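PDB 3QFF: N5-carboxyaminoimidazole ribonucleotide synthetase from Bacillus anthracis, which probably catalyses the ATP-dependent carboxylation of aminoimidazole ribonucleotide by bicarbonate in purine biosynthesis, giving N5-carboxyaminoimidazole ribonucleotide. Local coordinates for residues A41-T46 / A61-L66; Q111-E116 / I272-P277; R203-E208 / I302-L307; T257-M262 / R278-G283. All blocks are in the same frame, centred on the assembly; numbering follows the deposited sequence.

Contact 1. Residues A41-T46 / A61-L66; sequences AVLDPT and ASYDDL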
loop_
_atom_site.group_PDB
_atom_site.type_symbol
_atom_site.label_atom_id
_atom_site.label_comp_id
_atom_site.label_asym_id
_atom_site.label_seq_id
_atom_site.Cartn_x
_atom_site.Cartn_y
_atom_site.Cartn_z
ATOM N N ALA A 41 -9.074 15.017 -4.485
ATOM C CA ALA A 41 -9.842 16.088 -3.830
ATOM C C ALA A 41 -10.844 15.457 -2.873
ATOM O O ALA A 41 -11.446 14.430 -3.193
ATOM C CB ALA A 41 -10.554 16.960 -4.876
ATOM N N VAL A 42 -11.028 16.050 -1.699
ATOM C CA VAL A 42 -11.985 15.516 -0.728
ATOM C C VAL A 42 -12.897 16.627 -0.213
ATOM O O VAL A 42 -12.468 17.771 -0.051
ATOM C CB VAL A 42 -11.268 14.782 0.463
ATOM C CG1 VAL A 42 -10.238 15.684 1.142
ATOM C CG2 VAL A 42 -12.278 14.253 1.504
ATOM N N LEU A 43 -14.159 16.280 0.023
ATOM C CA LEU A 43 -15.104 17.152 0.730
ATOM C C LEU A 43 -15.544 16.491 2.032
ATOM O O LEU A 43 -15.930 15.316 2.043
ATOM C CB LEU A 43 -16.315 17.467 -0.150
ATOM C CG LEU A 43 -17.451 18.364 0.370
ATOM C CD1 LEU A 43 -18.231 18.887 -0.811
ATOM C CD2 LEU A 43 -18.395 17.632 1.327
ATOM N N ASP A 44 -15.519 17.268 3.114
ATOM C CA ASP A 44 -15.788 16.774 4.468
ATOM C C ASP A 44 -16.101 17.974 5.376
ATOM O O ASP A 44 -15.504 19.037 5.216
ATOM C CB ASP A 44 -14.561 16.019 5.005
ATOM C CG ASP A 44 -14.846 15.259 6.308
ATOM O OD1 ASP A 44 -14.727 15.864 7.391
ATOM O OD2 ASP A 44 -15.191 14.052 6.246
ATOM N N PRO A 45 -17.058 17.812 6.313
ATOM C CA PRO A 45 -17.461 18.864 7.261
ATOM C C PRO A 45 -16.359 19.367 8.195
ATOM O O PRO A 45 -16.434 20.508 8.676
ATOM C CB PRO A 45 -18.555 18.178 8.089
ATOM C CG PRO A 45 -19.139 17.182 7.179
ATOM C CD PRO A 45 -17.983 16.669 6.357
ATOM N N THR A 46 -15.368 18.525 8.477
ATOM C CA THR A 46 -14.300 18.873 9.422
ATOM C C THR A 46 -12.981 19.076 8.686
ATOM O O THR A 46 -12.666 18.325 7.767
ATOM C CB THR A 46 -14.112 17.773 10.485
ATOM O OG1 THR A 46 -15.388 17.399 11.015
ATOM C CG2 THR A 46 -13.224 18.263 11.628
ATOM N N ALA A 61 -16.935 21.539 3.982
ATOM C CA ALA A 61 -18.367 21.885 3.883
ATOM C C ALA A 61 -19.299 20.750 4.328
ATOM O O ALA A 61 -18.856 19.613 4.475
ATOM C CB ALA A 61 -18.711 22.310 2.465
ATOM N N SER A 62 -20.579 21.072 4.530
ATOM C CA SER A 62 -21.623 20.087 4.841
ATOM C C SER A 62 -21.918 19.187 3.650
ATOM O O SER A 62 -21.828 19.617 2.500
ATOM C CB SER A 62 -22.944 20.782 5.227
ATOM O OG SER A 62 -22.801 21.594 6.372
ATOM N N TYR A 63 -22.328 17.955 3.934
ATOM C CA TYR A 63 -22.654 17.005 2.870
ATOM C C TYR A 63 -23.926 17.372 2.080
ATOM O O TYR A 63 -24.158 16.824 0.992
ATOM C CB TYR A 63 -22.785 15.583 3.425
ATOM C CG TYR A 63 -21.521 14.998 4.032
ATOM C CD1 TYR A 63 -21.517 14.529 5.352
ATOM C CD2 TYR A 63 -20.342 14.882 3.279
ATOM C CE1 TYR A 63 -20.369 13.966 5.914
ATOM C CE2 TYR A 63 -19.185 14.335 3.832
ATOM C CZ TYR A 63 -19.205 13.874 5.146
ATOM O OH TYR A 63 -18.070 13.328 5.704
ATOM N N ASP A 64 -24.747 18.270 2.626
ATOM C CA ASP A 64 -25.981 18.712 1.951
ATOM C C ASP A 64 -25.829 20.077 1.276
ATOM O O ASP A 64 -26.800 20.629 0.747
ATOM C CB ASP A 64 -27.177 18.720 2.923
ATOM C CG ASP A 64 -26.952 19.632 4.122
ATOM O OD1 ASP A 64 -27.771 19.587 5.060
ATOM O OD2 ASP A 64 -25.956 20.393 4.137
ATOM N N ASP A 65 -24.607 20.610 1.294
ATOM C CA ASP A 65 -24.289 21.906 0.705
ATOM C C ASP A 65 -24.037 21.715 -0.793
ATOM O O ASP A 65 -22.916 21.381 -1.207
ATOM C CB ASP A 65 -23.070 22.498 1.433
ATOM C CG ASP A 65 -22.651 23.868 0.911
ATOM O OD1 ASP A 65 -21.745 24.470 1.530
ATOM O OD2 ASP A 65 -23.194 24.341 -0.110
ATOM N N LEU A 66 -25.082 21.912 -1.599
ATOM C CA LEU A 66 -25.016 21.591 -3.030
ATOM C C LEU A 66 -23.931 22.375 -3.776
ATOM O O LEU A 66 -23.275 21.817 -4.635
ATOM C CB LEU A 66 -26.386 21.711 -3.729
ATOM C CG LEU A 66 -26.433 21.602 -5.270
ATOM C CD1 LEU A 66 -25.977 20.233 -5.793
ATOM C CD2 LEU A 66 -27.814 21.939 -5.809
#
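Pro45 lies against one face of the Tyr63 ring in a CH-pi contact. Pro45 CD sits 3.7 Å from the centroid of the Tyr63 ring, 28° off the normal and displaced toward the phenol end, while CG lies over the CE1 side. Apolar packing continues at the ring's other end, where Leu43 CD2 comes to 3.9 Å from Tyr63 CD2; the two side chains run past each other in opposite directions. With CG anti to the backbone N (chi1 180°), Leu43 carries this methyl up to Tyr63 and to Ala61 O. The Tyr63 ring also stacks with Phe83.

Segment 41-46 carries the end of strand 39-44 in the parallel, Rossmann-like sheet of the preATP-grasp region; the other segment, 61-66, is the loop from the neighbouring strand 57-60 into helix 66-74.

Among the backbone groups, Ala61 N donates to Asp44 O at 3.1 Å. Pro45 CA adds a CA-H...O contact to Ala61 O at 3.2 Å. The Asp44 carboxylate stands almost perpendicular to the Tyr63 ring; its OD1 closes an Asx turn by accepting from Thr46 N at 2.9 Å, and its OD2 takes a hydrogen bond from Gly22 N.

Contact 2. Residues Q111-E116 / I272-P277; sequences QNRFTE and INELAP. With ADP (adenosine-5'-diphosphate), chain C.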
loop_
_atom_site.group_PDB
_atom_site.type_symbol
_atom_site.label_atom_id
_atom_site.label_comp_id
_atom_site.label_asym_id
_atom_site.label_seq_id
_atom_site.Cartn_x
_atom_site.Cartn_y
_atom_site.Cartn_z
ATOM N N GLN A 111 -29.956 2.232 1.421
ATOM C CA GLN A 111 -30.142 3.218 2.487
ATOM C C GLN A 111 -31.365 2.968 3.367
ATOM O O GLN A 111 -31.521 3.585 4.423
ATOM C CB GLN A 111 -30.150 4.630 1.890
ATOM C CG GLN A 111 -28.744 5.154 1.675
ATOM C CD GLN A 111 -28.070 5.497 2.988
ATOM O OE1 GLN A 111 -28.334 6.553 3.577
ATOM N NE2 GLN A 111 -27.203 4.607 3.464
ATOM N N ASN A 112 -32.218 2.049 2.939
ATOM C CA ASN A 112 -33.442 1.725 3.655
ATOM C C ASN A 112 -33.532 0.208 3.783
ATOM O O ASN A 112 -33.543 -0.488 2.764
ATOM C CB ASN A 112 -34.658 2.287 2.885
ATOM C CG ASN A 112 -35.991 2.005 3.581
ATOM O OD1 ASN A 112 -36.355 0.856 3.807
ATOM N ND2 ASN A 112 -36.736 3.074 3.902
ATOM N N ARG A 113 -33.581 -0.289 5.022
ATOM C CA ARG A 113 -33.549 -1.743 5.299
ATOM C C ARG A 113 -34.659 -2.505 4.593
ATOM O O ARG A 113 -34.461 -3.631 4.133
ATOM C CB ARG A 113 -33.650 -2.028 6.803
ATOM C CG ARG A 113 -32.465 -1.546 7.625
ATOM C CD ARG A 113 -32.495 -2.189 9.013
ATOM N NE ARG A 113 -31.501 -1.585 9.898
ATOM C CZ ARG A 113 -30.248 -2.017 10.019
ATOM N NH1 ARG A 113 -29.418 -1.397 10.850
ATOM N NH2 ARG A 113 -29.828 -3.068 9.315
ATOM N N PHE A 114 -35.834 -1.892 4.513
ATOM C CA PHE A 114 -36.957 -2.519 3.810
ATOM C C PHE A 114 -36.728 -2.559 2.302
ATOM O O PHE A 114 -36.837 -3.616 1.688
ATOM C CB PHE A 114 -38.288 -1.829 4.154
ATOM C CG PHE A 114 -39.481 -2.503 3.546
ATOM C CD1 PHE A 114 -40.016 -3.648 4.129
ATOM C CD2 PHE A 114 -40.042 -2.021 2.374
ATOM C CE1 PHE A 114 -41.119 -4.284 3.565
ATOM C CE2 PHE A 114 -41.147 -2.658 1.800
ATOM C CZ PHE A 114 -41.675 -3.798 2.398
ATOM N N THR A 115 -36.404 -1.414 1.705
ATOM C CA THR A 115 -36.064 -1.364 0.278
ATOM C C THR A 115 -34.945 -2.359 -0.048
ATOM O O THR A 115 -34.992 -3.055 -1.073
ATOM C CB THR A 115 -35.668 0.064 -0.154
ATOM O OG1 THR A 115 -36.677 0.966 0.296
ATOM C CG2 THR A 115 -35.579 0.177 -1.657
ATOM N N GLU A 116 -33.968 -2.434 0.854
ATOM C CA GLU A 116 -32.791 -3.280 0.690
ATOM C C GLU A 116 -33.181 -4.759 0.615
ATOM O O GLU A 116 -32.784 -5.446 -0.321
ATOM C CB GLU A 116 -31.795 -3.029 1.832
ATOM C CG GLU A 116 -30.488 -3.814 1.792
ATOM C CD GLU A 116 -29.546 -3.403 2.914
ATOM O OE1 GLU A 116 -29.956 -3.434 4.100
ATOM O OE2 GLU A 116 -28.396 -3.019 2.623
ATOM N N ILE A 272 -28.811 -13.223 3.593
ATOM C CA ILE A 272 -28.194 -11.911 3.404
ATOM C C ILE A 272 -28.733 -10.934 4.449
ATOM O O ILE A 272 -29.944 -10.760 4.565
ATOM C CB ILE A 272 -28.453 -11.313 1.991
ATOM C CG1 ILE A 272 -28.267 -12.363 0.877
ATOM C CG2 ILE A 272 -27.570 -10.086 1.771
ATOM C CD1 ILE A 272 -26.841 -12.912 0.713
ATOM N N ASN A 273 -27.832 -10.297 5.187
ATOM C CA ASN A 273 -28.209 -9.363 6.254
ATOM C C ASN A 273 -28.304 -7.923 5.747
ATOM O O ASN A 273 -29.368 -7.302 5.817
ATOM C CB ASN A 273 -27.203 -9.464 7.418
ATOM C CG ASN A 273 -27.482 -8.461 8.549
ATOM O OD1 ASN A 273 -28.604 -8.345 9.043
ATOM N ND2 ASN A 273 -26.429 -7.779 8.999
ATOM N N GLU A 274 -27.186 -7.386 5.262
ATOM C CA GLU A 274 -27.162 -6.027 4.721
ATOM C C GLU A 274 -26.088 -5.819 3.661
ATOM O O GLU A 274 -25.179 -6.641 3.514
ATOM C CB GLU A 274 -27.065 -4.968 5.832
ATOM C CG GLU A 274 -25.839 -5.054 6.720
ATOM C CD GLU A 274 -25.894 -4.042 7.853
ATOM O OE1 GLU A 274 -26.996 -3.530 8.135
ATOM O OE2 GLU A 274 -24.839 -3.754 8.460
ATOM N N LEU A 275 -26.220 -4.722 2.920
ATOM C CA LEU A 275 -25.294 -4.363 1.849
ATOM C C LEU A 275 -24.670 -2.999 2.120
ATOM O O LEU A 275 -25.322 -2.121 2.669
ATOM C CB LEU A 275 -26.032 -4.313 0.515
ATOM C CG LEU A 275 -26.846 -5.535 0.102
ATOM C CD1 LEU A 275 -27.625 -5.272 -1.200
ATOM C CD2 LEU A 275 -25.946 -6.763 -0.038
ATOM N N ALA A 276 -23.415 -2.823 1.737
ATOM C CA ALA A 276 -22.780 -1.510 1.814
ATOM C C ALA A 276 -22.099 -1.252 0.481
ATOM O O ALA A 276 -21.214 -2.007 0.093
ATOM C CB ALA A 276 -21.775 -1.456 2.991
ATOM N N PRO A 277 -22.535 -0.210 -0.254
ATOM C CA PRO A 277 -21.977 0.006 -1.578
ATOM C C PRO A 277 -20.703 0.855 -1.511
ATOM O O PRO A 277 -20.630 1.915 -2.118
ATOM C CB PRO A 277 -23.095 0.758 -2.303
ATOM C CG PRO A 277 -23.789 1.513 -1.209
ATOM C CD PRO A 277 -23.616 0.740 0.055
HETATM P PB ADP C . -26.319 -2.753 12.021
HETATM O O1B ADP C . -26.407 -1.834 13.217
HETATM O O2B ADP C . -26.801 -2.104 10.742
HETATM O O3B ADP C . -24.987 -3.457 11.907
HETATM P PA ADP C . -27.494 -5.407 11.737
HETATM O O1A ADP C . -26.193 -5.772 11.053
HETATM O O2A ADP C . -28.809 -5.577 11.010
HETATM O O3A ADP C . -27.425 -3.900 12.335
HETATM O "O5'" ADP C . -27.610 -6.296 13.071
HETATM C "C5'" ADP C . -26.672 -6.117 14.130
HETATM C "C4'" ADP C . -26.386 -7.462 14.781
HETATM O "O4'" ADP C . -27.607 -8.017 15.273
HETATM C "C3'" ADP C . -25.818 -8.465 13.789
HETATM O "O3'" ADP C . -24.390 -8.502 13.852
HETATM C "C2'" ADP C . -26.441 -9.786 14.196
HETATM O "O2'" ADP C . -25.555 -10.493 15.068
HETATM C "C1'" ADP C . -27.696 -9.413 14.970
HETATM N N9 ADP C . -28.906 -9.682 14.143
HETATM C C8 ADP C . -29.513 -8.802 13.317
HETATM N N7 ADP C . -30.591 -9.359 12.711
HETATM C C5 ADP C . -30.694 -10.624 13.150
HETATM C C6 ADP C . -31.611 -11.768 12.909
HETATM N N6 ADP C . -32.660 -11.661 12.056
HETATM N N1 ADP C . -31.358 -12.923 13.574
HETATM C C2 ADP C . -30.320 -13.048 14.424
HETATM N N3 ADP C . -29.454 -12.053 14.686
HETATM C C4 ADP C . -29.585 -10.836 14.095
#
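Glu116 OE2 accepts a hydrogen bond from Leu275 N at 2.8 Å, with an angle of 154° at the hydrogen and the donor above the carboxylate plane. One buried side chain of helix 113-122 thereby grips the backbone of edge strand 270-276. Glu116 is extended from its CB outward, with CG anti to the backbone N (chi1 -179°), which carries the carboxylate across to the strand, where OE1 lies 3.7 Å from Glu274 CB.

The second link is ionic. Arg113 NH2 forms a salt bridge with Glu274 OE1 at 3.1 Å; guanidinium and carboxylate planes are only 11° apart, although the oxygen is tilted somewhat from the guanidinium plane. The neighbouring NH1 donates to ADP O2B at 2.7 Å in an almost straight bond. From the strand, Asn273 ND2 donates to ADP O1A at 2.9 Å. Asn273 and Glu274 form a classic beta bulge opposite Glu261.

Glu274 OE1 comes within 3.0 Å of ADP O2B, and its OE2 lies close to Glu261. Carboxylates this close to each other and to a phosphate would probably repel unless cations intervened; Arg113 and Lys153 supply part of that charge, and the cluster is consistent with the magnesium site usual in ATP-grasp enzymes, though no metal is modelled here.

Contact 3. Residues R203-E208 / I302-L307; sequences RSVSGE and ICNLPL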
loop_
_atom_site.group_PDB
_atom_site.type_symbol
_atom_site.label_atom_id
_atom_site.label_comp_id
_atom_site.label_asym_id
_atom_site.label_seq_id
_atom_site.Cartn_x
_atom_site.Cartn_y
_atom_site.Cartn_z
ATOM N N ARG A 203 -17.077 -4.649 -9.171
ATOM C CA ARG A 203 -17.507 -4.671 -10.573
ATOM C C ARG A 203 -17.132 -3.356 -11.228
ATOM O O ARG A 203 -17.514 -2.288 -10.745
ATOM C CB ARG A 203 -19.017 -4.927 -10.700
ATOM C CG ARG A 203 -19.470 -5.161 -12.135
ATOM C CD ARG A 203 -20.863 -5.802 -12.224
ATOM N NE ARG A 203 -21.343 -5.847 -13.612
ATOM C CZ ARG A 203 -21.923 -4.834 -14.257
ATOM N NH1 ARG A 203 -22.109 -3.669 -13.662
ATOM N NH2 ARG A 203 -22.322 -4.988 -15.517
ATOM N N SER A 204 -16.368 -3.430 -12.307
ATOM C CA SER A 204 -15.896 -2.215 -12.975
ATOM C C SER A 204 -16.968 -1.590 -13.873
ATOM O O SER A 204 -17.987 -2.214 -14.171
ATOM C CB SER A 204 -14.615 -2.487 -13.779
ATOM O OG SER A 204 -14.905 -3.059 -15.049
ATOM N N VAL A 205 -16.706 -0.355 -14.306
ATOM C CA VAL A 205 -17.566 0.374 -15.230
ATOM C C VAL A 205 -17.899 -0.497 -16.455
ATOM O O VAL A 205 -19.057 -0.542 -16.893
ATOM C CB VAL A 205 -16.884 1.714 -15.675
ATOM C CG1 VAL A 205 -17.636 2.369 -16.834
ATOM C CG2 VAL A 205 -16.807 2.675 -14.524
ATOM N N SER A 206 -16.904 -1.218 -16.972
ATOM C CA SER A 206 -17.107 -2.065 -18.151
ATOM C C SER A 206 -17.706 -3.452 -17.850
ATOM O O SER A 206 -17.919 -4.239 -18.770
ATOM C CB SER A 206 -15.804 -2.214 -18.944
ATOM O OG SER A 206 -14.823 -2.919 -18.197
ATOM N N GLY A 207 -17.965 -3.744 -16.576
ATOM C CA GLY A 207 -18.571 -5.016 -16.180
ATOM C C GLY A 207 -17.638 -6.163 -15.795
ATOM O O GLY A 207 -18.113 -7.261 -15.539
ATOM N N GLU A 208 -16.324 -5.928 -15.741
ATOM C CA GLU A 208 -15.412 -6.932 -15.162
ATOM C C GLU A 208 -15.720 -7.103 -13.670
ATOM O O GLU A 208 -15.941 -6.117 -12.977
ATOM C CB GLU A 208 -13.947 -6.538 -15.347
ATOM C CG GLU A 208 -12.985 -7.655 -15.000
ATOM C CD GLU A 208 -11.540 -7.222 -15.032
ATOM O OE1 GLU A 208 -10.675 -8.099 -14.859
ATOM O OE2 GLU A 208 -11.263 -6.012 -15.217
ATOM N N ILE A 302 -13.877 2.213 -10.615
ATOM C CA ILE A 302 -14.529 3.460 -11.006
ATOM C C ILE A 302 -13.799 4.160 -12.165
ATOM O O ILE A 302 -14.421 4.888 -12.941
ATOM C CB ILE A 302 -14.742 4.427 -9.816
ATOM C CG1 ILE A 302 -13.403 4.929 -9.275
ATOM C CG2 ILE A 302 -15.632 3.757 -8.726
ATOM C CD1 ILE A 302 -13.519 6.086 -8.287
ATOM N N CYS A 303 -12.487 3.954 -12.257
ATOM C CA CYS A 303 -11.686 4.541 -13.325
ATOM C C CYS A 303 -11.696 3.662 -14.576
ATOM O O CYS A 303 -11.163 4.057 -15.617
ATOM C CB CYS A 303 -10.236 4.773 -12.872
ATOM S SG CYS A 303 -10.023 6.034 -11.590
ATOM N N ASN A 304 -12.304 2.476 -14.463
ATOM C CA ASN A 304 -12.389 1.502 -15.557
ATOM C C ASN A 304 -11.011 1.012 -16.020
ATOM O O ASN A 304 -10.731 0.899 -17.212
ATOM C CB ASN A 304 -13.236 2.055 -16.724
ATOM C CG ASN A 304 -13.779 0.960 -17.637
ATOM O OD1 ASN A 304 -13.914 -0.199 -17.232
ATOM N ND2 ASN A 304 -14.101 1.329 -18.883
ATOM N N LEU A 305 -10.135 0.743 -15.060
ATOM C CA LEU A 305 -8.884 0.040 -15.342
ATOM C C LEU A 305 -9.122 -1.456 -15.161
ATOM O O LEU A 305 -10.113 -1.862 -14.532
ATOM C CB LEU A 305 -7.782 0.515 -14.392
ATOM C CG LEU A 305 -7.608 2.028 -14.221
ATOM C CD1 LEU A 305 -6.577 2.295 -13.149
ATOM C CD2 LEU A 305 -7.206 2.703 -15.553
ATOM N N PRO A 306 -8.234 -2.295 -15.711
ATOM C CA PRO A 306 -8.400 -3.725 -15.434
ATOM C C PRO A 306 -8.351 -3.986 -13.922
ATOM O O PRO A 306 -7.571 -3.343 -13.202
ATOM C CB PRO A 306 -7.174 -4.343 -16.104
ATOM C CG PRO A 306 -6.824 -3.376 -17.200
ATOM C CD PRO A 306 -7.026 -2.042 -16.528
ATOM N N LEU A 307 -9.186 -4.906 -13.447
ATOM C CA LEU A 307 -9.206 -5.219 -12.029
ATOM C C LEU A 307 -7.992 -6.072 -11.667
ATOM O O LEU A 307 -7.504 -6.829 -12.490
ATOM C CB LEU A 307 -10.521 -5.906 -11.635
ATOM C CG LEU A 307 -11.806 -5.095 -11.872
ATOM C CD1 LEU A 307 -13.049 -5.882 -11.419
ATOM C CD2 LEU A 307 -11.764 -3.697 -11.198
HETATM O O HOH W 1 -12.138 -3.494 -15.514
HETATM O O HOH W 2 -8.206 -7.840 -14.923
#
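Glu208 reaches across to Leu307, and its side chain can be followed atom by atom. CB and CG run beside Leu307 CD1, at 4.1 and 4.0 Å respectively, the two side chains sliding past each other in opposite directions. CG anti to the backbone N (chi1 -169°) and an extended chain beyond it bring CD near Leu307 CB. At the tip, OE2 accepts from Leu307 N at 2.9 Å in a nearly straight bond (168°), approached from above the carboxylate plane. The same OE2 takes a hydrogen bond from a water that also donates to Leu305 O and accepts from Ser204 OG, while OE1 is linked to Leu307 O through a second water.

At the other end of the contact, Asn304 is the C-prime residue of the Schellman motif that ends helix 294-303. Its OD1 weakly accepts from Ser206 N at 3.2 Å, in the type I turn from Ser204 to Gly207, and lies 3.0 Å from Ser206 OG. Asn304 ND2 turns instead to Met7 O. Val205 CB packs on Asn304 CG at 3.7 Å, the two side chains nearly perpendicular.

The hairpin between strands 195-203 and 209-220 is thus tied to the helix end in part by side chains accepting from backbone N-H groups, and by a backbone bond between Val205 and Ala301. Glu208 receives the N-H of Leu307 and a proton from each of two waters, donors that would probably favour its ionised form.

Contact 4. Residues T257-M262 / R278-G283; sequences TLAVEM and RPHNSG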
loop_
_atom_site.group_PDB
_atom_site.type_symbol
_atom_site.label_atom_id
_atom_site.label_comp_id
_atom_site.label_asym_id
_atom_site.label_seq_id
_atom_site.Cartn_x
_atom_site.Cartn_y
_atom_site.Cartn_z
ATOM N N THR A 257 -17.693 -1.014 -5.494
ATOM C CA THR A 257 -17.462 -1.996 -4.438
ATOM C C THR A 257 -18.768 -2.288 -3.722
ATOM O O THR A 257 -19.525 -1.360 -3.400
ATOM C CB THR A 257 -16.439 -1.440 -3.412
ATOM O OG1 THR A 257 -15.246 -1.083 -4.106
ATOM C CG2 THR A 257 -16.070 -2.482 -2.346
ATOM N N LEU A 258 -19.044 -3.571 -3.488
ATOM C CA LEU A 258 -20.194 -3.964 -2.675
ATOM C C LEU A 258 -19.763 -4.941 -1.583
ATOM O O LEU A 258 -19.183 -5.973 -1.877
ATOM C CB LEU A 258 -21.290 -4.603 -3.549
ATOM C CG LEU A 258 -22.609 -4.949 -2.836
ATOM C CD1 LEU A 258 -23.340 -3.676 -2.394
ATOM C CD2 LEU A 258 -23.520 -5.782 -3.754
ATOM N N ALA A 259 -20.027 -4.600 -0.325
ATOM C CA ALA A 259 -19.816 -5.545 0.766
ATOM C C ALA A 259 -21.150 -6.217 1.024
ATOM O O ALA A 259 -22.164 -5.536 1.164
ATOM C CB ALA A 259 -19.354 -4.815 2.026
ATOM N N VAL A 260 -21.149 -7.541 1.089
ATOM C CA VAL A 260 -22.376 -8.294 1.339
ATOM C C VAL A 260 -22.217 -8.976 2.693
ATOM O O VAL A 260 -21.358 -9.840 2.843
ATOM C CB VAL A 260 -22.618 -9.355 0.243
ATOM C CG1 VAL A 260 -24.027 -9.973 0.385
ATOM C CG2 VAL A 260 -22.430 -8.749 -1.165
ATOM N N GLU A 261 -22.998 -8.564 3.686
ATOM C CA GLU A 261 -22.934 -9.226 4.987
ATOM C C GLU A 261 -24.023 -10.267 5.086
ATOM O O GLU A 261 -25.147 -10.033 4.654
ATOM C CB GLU A 261 -23.030 -8.228 6.141
ATOM C CG GLU A 261 -21.816 -7.297 6.222
ATOM C CD GLU A 261 -21.838 -6.455 7.484
ATOM O OE1 GLU A 261 -22.405 -5.343 7.446
ATOM O OE2 GLU A 261 -21.306 -6.918 8.522
ATOM N N MET A 262 -23.667 -11.404 5.674
ATOM C CA MET A 262 -24.462 -12.621 5.624
ATOM C C MET A 262 -24.432 -13.356 6.955
ATOM O O MET A 262 -23.486 -13.200 7.714
ATOM C CB MET A 262 -23.906 -13.550 4.541
ATOM C CG MET A 262 -24.178 -13.076 3.109
ATOM S SD MET A 262 -23.250 -14.023 1.876
ATOM C CE MET A 262 -21.827 -12.979 1.659
ATOM N N ARG A 278 -19.714 0.363 -0.784
ATOM C CA ARG A 278 -18.434 1.039 -0.621
ATOM C C ARG A 278 -17.479 0.034 -0.028
ATOM O O ARG A 278 -17.917 -1.033 0.427
ATOM C CB ARG A 278 -18.583 2.236 0.340
ATOM C CG ARG A 278 -19.379 1.910 1.598
ATOM C CD ARG A 278 -19.089 2.861 2.751
ATOM N NE ARG A 278 -19.953 2.517 3.880
ATOM C CZ ARG A 278 -19.709 1.540 4.753
ATOM N NH1 ARG A 278 -18.603 0.798 4.663
ATOM N NH2 ARG A 278 -20.578 1.300 5.724
ATOM N N PRO A 279 -16.168 0.359 -0.022
ATOM C CA PRO A 279 -15.256 -0.407 0.809
ATOM C C PRO A 279 -15.778 -0.419 2.243
ATOM O O PRO A 279 -16.428 0.539 2.713
ATOM C CB PRO A 279 -13.937 0.377 0.710
ATOM C CG PRO A 279 -14.028 1.090 -0.596
ATOM C CD PRO A 279 -15.477 1.423 -0.774
ATOM N N HIS A 280 -15.502 -1.513 2.923
ATOM C CA HIS A 280 -16.149 -1.825 4.162
ATOM C C HIS A 280 -15.089 -2.280 5.157
ATOM O O HIS A 280 -14.032 -2.782 4.762
ATOM C CB HIS A 280 -17.161 -2.936 3.872
ATOM C CG HIS A 280 -18.083 -3.245 5.002
ATOM N ND1 HIS A 280 -17.849 -4.279 5.884
ATOM C CD2 HIS A 280 -19.258 -2.689 5.374
ATOM C CE1 HIS A 280 -18.836 -4.337 6.761
ATOM N NE2 HIS A 280 -19.710 -3.388 6.469
ATOM N N ASN A 281 -15.378 -2.099 6.443
ATOM C CA ASN A 281 -14.467 -2.492 7.540
ATOM C C ASN A 281 -14.082 -3.983 7.490
ATOM O O ASN A 281 -12.941 -4.348 7.800
ATOM C CB ASN A 281 -15.128 -2.146 8.882
ATOM C CG ASN A 281 -14.151 -2.094 10.059
ATOM O OD1 ASN A 281 -12.996 -2.535 9.994
ATOM N ND2 ASN A 281 -14.630 -1.542 11.153
ATOM N N SER A 282 -15.023 -4.836 7.086
ATOM C CA SER A 282 -14.771 -6.278 6.983
ATOM C C SER A 282 -13.855 -6.671 5.792
ATOM O O SER A 282 -13.531 -7.837 5.629
ATOM C CB SER A 282 -16.094 -7.074 6.997
ATOM O OG SER A 282 -16.821 -6.957 5.779
ATOM N N GLY A 283 -13.439 -5.687 4.988
ATOM C CA GLY A 283 -12.503 -5.883 3.881
ATOM C C GLY A 283 -11.109 -5.300 4.097
ATOM O O GLY A 283 -10.263 -5.356 3.199
#
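Ala259 CB meets His280 CB at 3.4 Å, the closest approach between side chains of 257-262 and 278-283, and His280 CG follows at 3.6 Å. Two residues along the strand, Glu261 crosses His280 at roughly a right angle; Glu261 CD is 3.7 Å from His280 CE1, and the carboxylate and imidazole planes stand 58° apart. Near the start of strand 256-264, Thr257 CG2 lies 3.7 Å from Pro279 N, with its CB near Pro279 CD.

Further out, the imidazole is steadied from within its own segment. Ser282 N donates to His280 ND1 at 3.1 Å, and Ser282 OG shares a hydrogen bond with the same nitrogen at 2.9 Å. These two partners restrict rotation of the ring, which His280 presents to the strand with CG anti to the backbone N (chi1 -171°). Arg278 folds back, its NH1 donating to Pro279 O at 2.9 Å, while NE forms a salt bridge with Glu84. Thr257 OG1 is engaged by His298 of helix 294-303.

Strand 256-264 pairs antiparallel with 270-276, and the chain then turns back as 278-283. With the side chain of Glu261 about 5 Å from bound ADP, this is the antiparallel strand pair, with its following loop, that carries acidic residues to the nucleotide in the ATP-grasp fold.

In the fold
Contact 2 is buried, whereas contacts 1, 3 and 4 are only partly so. Contacts 2 and 4 share the large antiparallel sheet: their strands 270-276 and 256-264 are neighbours, and the contacts touch through backbone pairing, their centres about 12 Å apart. Charge and phosphate recognition mark contact 2; contact 4, nearest the centre of the chain, combines close carbon packing with a histidine held by its own loop. Contacts 1 and 3 lie farther out, their centres about 21 and 20 Å from that of the chain. Contact 1 relies on proline-tyrosine packing at the end of a separate parallel sheet, contact 3 on waters and side-chain-to-backbone bonds beside the second subunit.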